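Local coordinates for protein echicetin A-chain (Echis carinatus, PDB 1OZ7) that forms, with a beta subunit, echicetin, which binds platelet glycoprotein Ib alpha and inhibits aggregation, but promotes aggregation when IgM kappa is bound as well, at residues K45-L50 with M124-V129; K21-A26 with G68-S73. All coordinates share one frame; numbering follows the deposited sequence.

Interaction 1. Residues K45-L50 with M124-V129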
ATOM      1  N   LYS A  45      12.050  -6.046  14.163  1.00 18.69           N
ATOM      2  CA  LYS A  45      10.948  -6.849  14.670  1.00 22.83           C
ATOM      3  C   LYS A  45      10.957  -6.752  16.191  1.00 21.94           C
ATOM      4  O   LYS A  45       9.906  -6.712  16.837  1.00 21.75           O
ATOM      5  CB  LYS A  45      11.118  -8.303  14.222  1.00 27.69           C
ATOM      6  CG  LYS A  45       9.917  -9.203  14.486  1.00 35.54           C
ATOM      7  CD  LYS A  45       9.742  -9.521  15.966  1.00 40.49           C
ATOM      8  CE  LYS A  45      10.913 -10.330  16.508  1.00 43.97           C
ATOM      9  NZ  LYS A  45      10.775 -10.579  17.970  1.00 47.03           N
ATOM     10  N   LYS A  46      12.157  -6.706  16.756  1.00 18.98           N
ATOM     11  CA  LYS A  46      12.315  -6.598  18.198  1.00 20.66           C
ATOM     12  C   LYS A  46      11.760  -5.264  18.680  1.00 19.45           C
ATOM     13  O   LYS A  46      11.041  -5.211  19.669  1.00 18.75           O
ATOM     14  CB  LYS A  46      13.794  -6.700  18.580  1.00 24.47           C
ATOM     15  CG  LYS A  46      14.065  -6.462  20.050  1.00 26.52           C
ATOM     16  CD  LYS A  46      13.635  -7.651  20.885  1.00 29.77           C
ATOM     17  CE  LYS A  46      14.673  -8.749  20.831  1.00 31.02           C
ATOM     18  NZ  LYS A  46      15.960  -8.272  21.410  1.00 31.78           N
ATOM     19  N   GLU A  47      12.097  -4.183  17.984  1.00 19.49           N
ATOM     20  CA  GLU A  47      11.601  -2.876  18.385  1.00 19.61           C
ATOM     21  C   GLU A  47      10.081  -2.816  18.178  1.00 18.97           C
ATOM     22  O   GLU A  47       9.340  -2.379  19.065  1.00 17.67           O
ATOM     23  CB  GLU A  47      12.280  -1.761  17.587  1.00 17.98           C
ATOM     24  CG  GLU A  47      12.062  -0.385  18.216  1.00 15.22           C
ATOM     25  CD  GLU A  47      12.662   0.742  17.411  1.00 14.36           C
ATOM     26  OE1 GLU A  47      12.614   1.898  17.876  1.00 20.27           O
ATOM     27  OE2 GLU A  47      13.175   0.485  16.311  1.00  9.92           O
ATOM     28  N   GLU A  48       9.630  -3.263  17.008  1.00 17.87           N
ATOM     29  CA  GLU A  48       8.201  -3.287  16.682  1.00 18.83           C
ATOM     30  C   GLU A  48       7.464  -3.927  17.840  1.00 19.28           C
ATOM     31  O   GLU A  48       6.368  -3.506  18.227  1.00 16.46           O
ATOM     32  CB  GLU A  48       7.969  -4.103  15.418  1.00 16.19           C
ATOM     33  N   ILE A  49       8.092  -4.959  18.392  1.00 20.85           N
ATOM     34  CA  ILE A  49       7.534  -5.690  19.509  1.00 21.59           C
ATOM     35  C   ILE A  49       7.580  -4.893  20.812  1.00 21.91           C
ATOM     36  O   ILE A  49       6.642  -4.942  21.598  1.00 22.51           O
ATOM     37  CB  ILE A  49       8.255  -7.046  19.646  1.00 23.56           C
ATOM     38  CG1 ILE A  49       7.413  -8.130  18.975  1.00 20.61           C
ATOM     39  CG2 ILE A  49       8.551  -7.363  21.092  1.00 27.58           C
ATOM     40  CD1 ILE A  49       8.124  -9.432  18.845  1.00 21.58           C
ATOM     41  N   LEU A  50       8.652  -4.142  21.036  1.00 21.24           N
ATOM     42  CA  LEU A  50       8.761  -3.348  22.265  1.00 22.18           C
ATOM     43  C   LEU A  50       7.760  -2.186  22.284  1.00 23.10           C
ATOM     44  O   LEU A  50       7.377  -1.706  23.349  1.00 22.51           O
ATOM     45  CB  LEU A  50      10.204  -2.831  22.422  1.00 18.47           C
ATOM     46  CG  LEU A  50      10.643  -1.763  23.432  1.00 15.42           C
ATOM     47  CD1 LEU A  50      10.089  -0.416  23.023  1.00 14.72           C
ATOM     48  CD2 LEU A  50      10.221  -2.121  24.838  1.00 14.24           C
ATOM     49  N   MET A 124       3.071   7.476  19.867  1.00 20.00           N
ATOM     50  CA  MET A 124       4.249   7.038  20.605  1.00 19.86           C
ATOM     51  C   MET A 124       5.423   7.925  20.225  1.00 19.64           C
ATOM     52  O   MET A 124       5.745   8.082  19.044  1.00 18.83           O
ATOM     53  CB  MET A 124       4.569   5.571  20.288  1.00 18.69           C
ATOM     54  N   CYS A 125       6.056   8.524  21.225  1.00 19.23           N
ATOM     55  CA  CYS A 125       7.197   9.384  20.966  1.00 21.49           C
ATOM     56  C   CYS A 125       8.455   8.582  21.179  1.00 21.64           C
ATOM     57  O   CYS A 125       8.435   7.519  21.800  1.00 23.22           O
ATOM     58  CB  CYS A 125       7.225  10.588  21.906  1.00 22.11           C
ATOM     59  SG  CYS A 125       5.963  11.878  21.657  1.00 26.13           S
ATOM     60  N   LYS A 126       9.560   9.120  20.687  1.00 24.12           N
ATOM     61  CA  LYS A 126      10.851   8.459  20.798  1.00 23.36           C
ATOM     62  C   LYS A 126      11.950   9.499  20.612  1.00 24.06           C
ATOM     63  O   LYS A 126      11.764  10.501  19.911  1.00 21.54           O
ATOM     64  CB  LYS A 126      10.943   7.371  19.727  1.00 23.50           C
ATOM     65  CG  LYS A 126      12.299   6.702  19.541  1.00 22.09           C
ATOM     66  CD  LYS A 126      12.203   5.675  18.414  1.00 22.98           C
ATOM     67  CE  LYS A 126      13.560   5.173  17.960  1.00 24.40           C
ATOM     68  NZ  LYS A 126      13.452   4.337  16.726  1.00 21.90           N
ATOM     69  N   TYR A 127      13.079   9.271  21.271  1.00 26.10           N
ATOM     70  CA  TYR A 127      14.221  10.163  21.162  1.00 28.90           C
ATOM     71  C   TYR A 127      15.430   9.524  21.859  1.00 31.02           C
ATOM     72  O   TYR A 127      15.276   8.720  22.784  1.00 29.12           O
ATOM     73  CB  TYR A 127      13.892  11.524  21.783  1.00 29.63           C
ATOM     74  CG  TYR A 127      13.913  11.541  23.290  1.00 29.80           C
ATOM     75  CD1 TYR A 127      15.122  11.595  23.985  1.00 29.99           C
ATOM     76  CD2 TYR A 127      12.729  11.493  24.026  1.00 28.73           C
ATOM     77  CE1 TYR A 127      15.153  11.600  25.368  1.00 30.22           C
ATOM     78  CE2 TYR A 127      12.753  11.496  25.412  1.00 29.35           C
ATOM     79  CZ  TYR A 127      13.970  11.551  26.072  1.00 32.43           C
ATOM     80  OH  TYR A 127      14.010  11.561  27.443  1.00 38.65           O
ATOM     81  N   PRO A 128      16.648   9.869  21.407  1.00 33.09           N
ATOM     82  CA  PRO A 128      17.906   9.352  21.956  1.00 33.98           C
ATOM     83  C   PRO A 128      18.484  10.254  23.039  1.00 35.62           C
ATOM     84  O   PRO A 128      18.743  11.427  22.796  1.00 34.59           O
ATOM     85  CB  PRO A 128      18.801   9.296  20.733  1.00 33.57           C
ATOM     86  CG  PRO A 128      18.412  10.565  20.015  1.00 35.09           C
ATOM     87  CD  PRO A 128      16.886  10.600  20.145  1.00 33.45           C
ATOM     88  N   VAL A 129      18.698   9.706  24.231  1.00 38.40           N
ATOM     89  CA  VAL A 129      19.253  10.495  25.325  1.00 43.48           C
ATOM     90  C   VAL A 129      20.533  11.244  24.928  1.00 46.76           C
ATOM     91  O   VAL A 129      20.762  12.367  25.379  1.00 46.50           O
ATOM     92  CB  VAL A 129      19.550   9.619  26.554  1.00 44.08           C
ATOM     93  CG1 VAL A 129      20.011  10.493  27.713  1.00 45.05           C
ATOM     94  CG2 VAL A 129      18.312   8.832  26.937  1.00 43.56           C
TER
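The carboxylate of Glu47 is the flat group on which this contact turns, and the ammonium group of Lys126 meets it at one oxygen. NZ approaches OE1 on the syn side, the side of the second oxygen, and forms a salt bridge and hydrogen bond of 2.8 Å between Lys126 NZ and Glu47 OE1. The bridge is clearly one-sided, since Glu47 OE2 stays 3.9 Å from Lys126 NZ. Behind the charged end, CE of Lys126 also comes within 3.4 Å of Glu47 OE1, so the last methylene accompanies the nitrogen to the same oxygen. Two long side chains advance from opposite directions to make this possible. Both start with CG anti to the backbone N (chi1 -165° in Glu47 and 171° in Lys126) and stay extended beyond it, spanning a gap of 11.6 Å between the CA atoms of Glu47 and Lys126. Only their ends meet, and the two segments bury just 70 Å² between them.

In the C-type lectin fold this gap separates the helix 45-58 from the strand 121-127 of the four-stranded antiparallel sheet. Lys126 points from the strand toward that helix, whereas its neighbour Cys125 forms a disulfide with Cys30 of the helix 23-33.

Both residues are buried, and the pair illustrates how an ion pair inside a protein is met by further polar partners at each charge. Lys126 NZ bonds to Ser41 OG as well and makes a cation-pi contact with Tyr12. Glu47 OE2 is hydrogen-bonded to the backbone N of Glu43, which restrains rotation of the carboxylate. Glu47 OE1 takes a bond from Tyr14 OH in addition to that from Lys126, which probably favours the ionised form of the pair.

Interaction 2. Residues K21-A26 with G68-S73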
ATOM      1  N   LYS A  21      -4.283  13.069  18.398  1.00 25.54           N
ATOM      2  CA  LYS A  21      -3.836  14.194  17.592  1.00 25.32           C
ATOM      3  C   LYS A  21      -3.639  13.770  16.149  1.00 24.66           C
ATOM      4  O   LYS A  21      -3.714  12.585  15.805  1.00 23.21           O
ATOM      5  CB  LYS A  21      -2.506  14.772  18.101  1.00 24.94           C
ATOM      6  CG  LYS A  21      -2.498  15.292  19.539  1.00 27.15           C
ATOM      7  CD  LYS A  21      -1.211  16.085  19.798  1.00 27.52           C
ATOM      8  CE  LYS A  21      -0.947  16.312  21.287  1.00 30.89           C
ATOM      9  NZ  LYS A  21      -1.996  17.109  21.984  1.00 31.59           N
ATOM     10  N   THR A  22      -3.372  14.777  15.329  1.00 25.62           N
ATOM     11  CA  THR A  22      -3.098  14.670  13.906  1.00 26.92           C
ATOM     12  C   THR A  22      -1.634  14.210  13.779  1.00 26.91           C
ATOM     13  O   THR A  22      -0.851  14.439  14.701  1.00 27.25           O
ATOM     14  CB  THR A  22      -3.255  16.085  13.273  1.00 28.91           C
ATOM     15  OG1 THR A  22      -4.639  16.355  13.009  1.00 30.51           O
ATOM     16  CG2 THR A  22      -2.448  16.209  12.000  1.00 31.67           C
ATOM     17  N   TRP A  23      -1.256  13.576  12.663  1.00 26.91           N
ATOM     18  CA  TRP A  23       0.143  13.135  12.472  1.00 28.52           C
ATOM     19  C   TRP A  23       1.034  14.317  12.798  1.00 27.74           C
ATOM     20  O   TRP A  23       1.887  14.232  13.678  1.00 23.00           O
ATOM     21  CB  TRP A  23       0.399  12.702  11.014  1.00 30.58           C
ATOM     22  CG  TRP A  23       1.869  12.340  10.576  1.00 34.92           C
ATOM     23  CD1 TRP A  23       2.285  11.141  10.048  1.00 35.72           C
ATOM     24  CD2 TRP A  23       2.998  13.235  10.417  1.00 33.66           C
ATOM     25  NE1 TRP A  23       3.567  11.238   9.556  1.00 30.43           N
ATOM     26  CE2 TRP A  23       4.027  12.509   9.770  1.00 30.49           C
ATOM     27  CE3 TRP A  23       3.235  14.574  10.748  1.00 36.16           C
ATOM     28  CZ2 TRP A  23       5.260  13.083   9.450  1.00 33.18           C
ATOM     29  CZ3 TRP A  23       4.468  15.144  10.425  1.00 34.50           C
ATOM     30  CH2 TRP A  23       5.459  14.399   9.784  1.00 34.34           C
ATOM     31  N   ASP A  24       0.798  15.419  12.084  1.00 29.84           N
ATOM     32  CA  ASP A  24       1.554  16.659  12.223  1.00 31.32           C
ATOM     33  C   ASP A  24       1.695  17.195  13.634  1.00 30.50           C
ATOM     34  O   ASP A  24       2.794  17.562  14.058  1.00 31.58           O
ATOM     35  CB  ASP A  24       0.927  17.757  11.361  1.00 37.05           C
ATOM     36  CG  ASP A  24       1.015  17.463   9.881  1.00 42.00           C
ATOM     37  OD1 ASP A  24       0.588  18.328   9.086  1.00 45.03           O
ATOM     38  OD2 ASP A  24       1.505  16.376   9.512  1.00 43.75           O
ATOM     39  N   GLU A  25       0.585  17.257  14.360  1.00 28.38           N
ATOM     40  CA  GLU A  25       0.602  17.788  15.717  1.00 27.96           C
ATOM     41  C   GLU A  25       1.278  16.849  16.704  1.00 26.70           C
ATOM     42  O   GLU A  25       2.000  17.288  17.591  1.00 28.19           O
ATOM     43  CB  GLU A  25      -0.830  18.110  16.163  1.00 28.98           C
ATOM     44  CG  GLU A  25      -1.521  19.152  15.276  1.00 29.02           C
ATOM     45  CD  GLU A  25      -2.998  19.317  15.604  1.00 34.56           C
ATOM     46  OE1 GLU A  25      -3.693  18.285  15.754  1.00 34.70           O
ATOM     47  OE2 GLU A  25      -3.469  20.475  15.702  1.00 38.71           O
ATOM     48  N   ALA A  26       1.056  15.553  16.547  1.00 25.00           N
ATOM     49  CA  ALA A  26       1.676  14.586  17.436  1.00 24.93           C
ATOM     50  C   ALA A  26       3.184  14.625  17.207  1.00 25.76           C
ATOM     51  O   ALA A  26       3.972  14.605  18.158  1.00 22.08           O
ATOM     52  CB  ALA A  26       1.127  13.187  17.158  1.00 24.91           C
ATOM     53  N   GLY A  68       6.036   7.521  13.062  1.00 23.92           N
ATOM     54  CA  GLY A  68       6.516   8.562  12.166  1.00 22.47           C
ATOM     55  C   GLY A  68       6.772   8.209  10.715  1.00 23.32           C
ATOM     56  O   GLY A  68       7.701   8.752  10.104  1.00 23.30           O
ATOM     57  N   LEU A  69       5.978   7.309  10.150  1.00 22.55           N
ATOM     58  CA  LEU A  69       6.172   6.941   8.754  1.00 25.01           C
ATOM     59  C   LEU A  69       5.341   7.879   7.884  1.00 26.06           C
ATOM     60  O   LEU A  69       4.126   7.718   7.754  1.00 24.15           O
ATOM     61  CB  LEU A  69       5.763   5.487   8.508  1.00 25.48           C
ATOM     62  CG  LEU A  69       6.143   4.938   7.125  1.00 27.02           C
ATOM     63  CD1 LEU A  69       7.640   5.087   6.900  1.00 24.76           C
ATOM     64  CD2 LEU A  69       5.729   3.481   7.025  1.00 25.76           C
ATOM     65  N   SER A  70       6.010   8.858   7.288  1.00 28.39           N
ATOM     66  CA  SER A  70       5.336   9.842   6.461  1.00 30.66           C
ATOM     67  C   SER A  70       5.611   9.735   4.970  1.00 31.78           C
ATOM     68  O   SER A  70       6.681   9.306   4.527  1.00 31.39           O
ATOM     69  CB  SER A  70       5.696  11.248   6.936  1.00 32.98           C
ATOM     70  OG  SER A  70       4.986  12.232   6.209  1.00 38.63           O
ATOM     71  N   GLU A  71       4.609  10.133   4.199  1.00 32.37           N
ATOM     72  CA  GLU A  71       4.682  10.108   2.756  1.00 31.16           C
ATOM     73  C   GLU A  71       5.637  11.224   2.352  1.00 31.18           C
ATOM     74  O   GLU A  71       5.593  12.310   2.915  1.00 31.30           O
ATOM     75  CB  GLU A  71       3.282  10.332   2.204  1.00 30.81           C
ATOM     76  CG  GLU A  71       3.100   9.902   0.774  1.00 33.61           C
ATOM     77  CD  GLU A  71       3.627  10.931  -0.173  1.00 34.69           C
ATOM     78  OE1 GLU A  71       3.116  12.076  -0.135  1.00 36.15           O
ATOM     79  OE2 GLU A  71       4.552  10.602  -0.947  1.00 38.74           O
ATOM     80  N   ARG A  72       6.506  10.962   1.384  1.00 32.41           N
ATOM     81  CA  ARG A  72       7.483  11.962   0.968  1.00 34.60           C
ATOM     82  C   ARG A  72       6.953  12.923  -0.076  1.00 35.43           C
ATOM     83  O   ARG A  72       7.616  13.897  -0.420  1.00 33.60           O
ATOM     84  CB  ARG A  72       8.735  11.280   0.428  1.00 36.98           C
ATOM     85  CG  ARG A  72       9.412  10.355   1.422  1.00 41.10           C
ATOM     86  CD  ARG A  72      10.613   9.664   0.803  1.00 44.36           C
ATOM     87  NE  ARG A  72      11.298   8.817   1.769  1.00 48.03           N
ATOM     88  CZ  ARG A  72      12.344   8.051   1.484  1.00 50.97           C
ATOM     89  NH1 ARG A  72      12.833   8.020   0.249  1.00 50.43           N
ATOM     90  NH2 ARG A  72      12.904   7.313   2.436  1.00 51.89           N
ATOM     91  N   SER A  73       5.754  12.646  -0.573  1.00 36.94           N
ATOM     92  CA  SER A  73       5.139  13.480  -1.596  1.00 37.55           C
ATOM     93  C   SER A  73       6.077  13.622  -2.797  1.00 37.16           C
ATOM     94  O   SER A  73       6.355  14.726  -3.249  1.00 36.69           O
ATOM     95  CB  SER A  73       4.810  14.849  -1.014  1.00 38.53           C
ATOM     96  OG  SER A  73       3.996  14.710   0.137  1.00 39.62           O
TER
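This is a small, partly buried aromatic packing contact in the C-type lectin fold, where Trp23 in the first turn of helix 23-33 meets the end of strand 64-71 around Ser70. The segments bury 120 Å² together, and the backbones are nearest at Trp23 and Gly68, with 7.8 Å between their CA atoms. It exemplifies how one aromatic ring can join a helix to a strand without polar pairing.

Trp23 places its indole against the strand because CG lies anti to the backbone N (chi1 174°), carrying the ring away from the helix. The part of the indole that does the touching is the NE1, CE2 and CZ2 side. Ser70, whose CB points toward the helix, comes up to it obliquely; its OG is modelled 3.7 Å from CE2 of Trp23, but the closest carbon approach of the two residues is too short to be trusted, so their spacing is doubtful in detail. In the plane of the ring, at its edge, lies the carbonyl oxygen of Leu69, 4.0 Å from Trp23 NE1. CB of Leu69 points away, and its side chain packs on Phe101.

Trp23 also packs on Cys100 and Cys117, the two cysteines assigned to a disulfide. Leu69, Ser70 and Glu71 pair antiparallel with a strand of the other protein chain, so the sheet continues across the heterodimer interface.

Ser70 OG makes a weak bond, 3.4 Å to the carbonyl O of Glu71, within its own segment. With no hydrogen bond between the two segments, the contact is one of van der Waals packing, whose exact closeness the model leaves doubtful.

The two residues that meet in interaction 1 are buried and rest on charge, whereas interaction 2 is only partly buried and rests on an indole packed beside Ser70 near the end of strand 64-71. Their centres are 17 Å apart and their nearest atoms about 5 Å, without touching, yet the elements are linked: helix 45-58 of interaction 1 is followed directly in the chain by strand 64-71 of interaction 2, and helix 23-33 of interaction 2 is covalently tied to the strand of interaction 1. Leu40 makes backbone bonds to both Met124 and Gly68. Interaction 1 thus works between a helix and the four-stranded sheet, while interaction 2 reaches the three-stranded sheet where that extends into the partner chain.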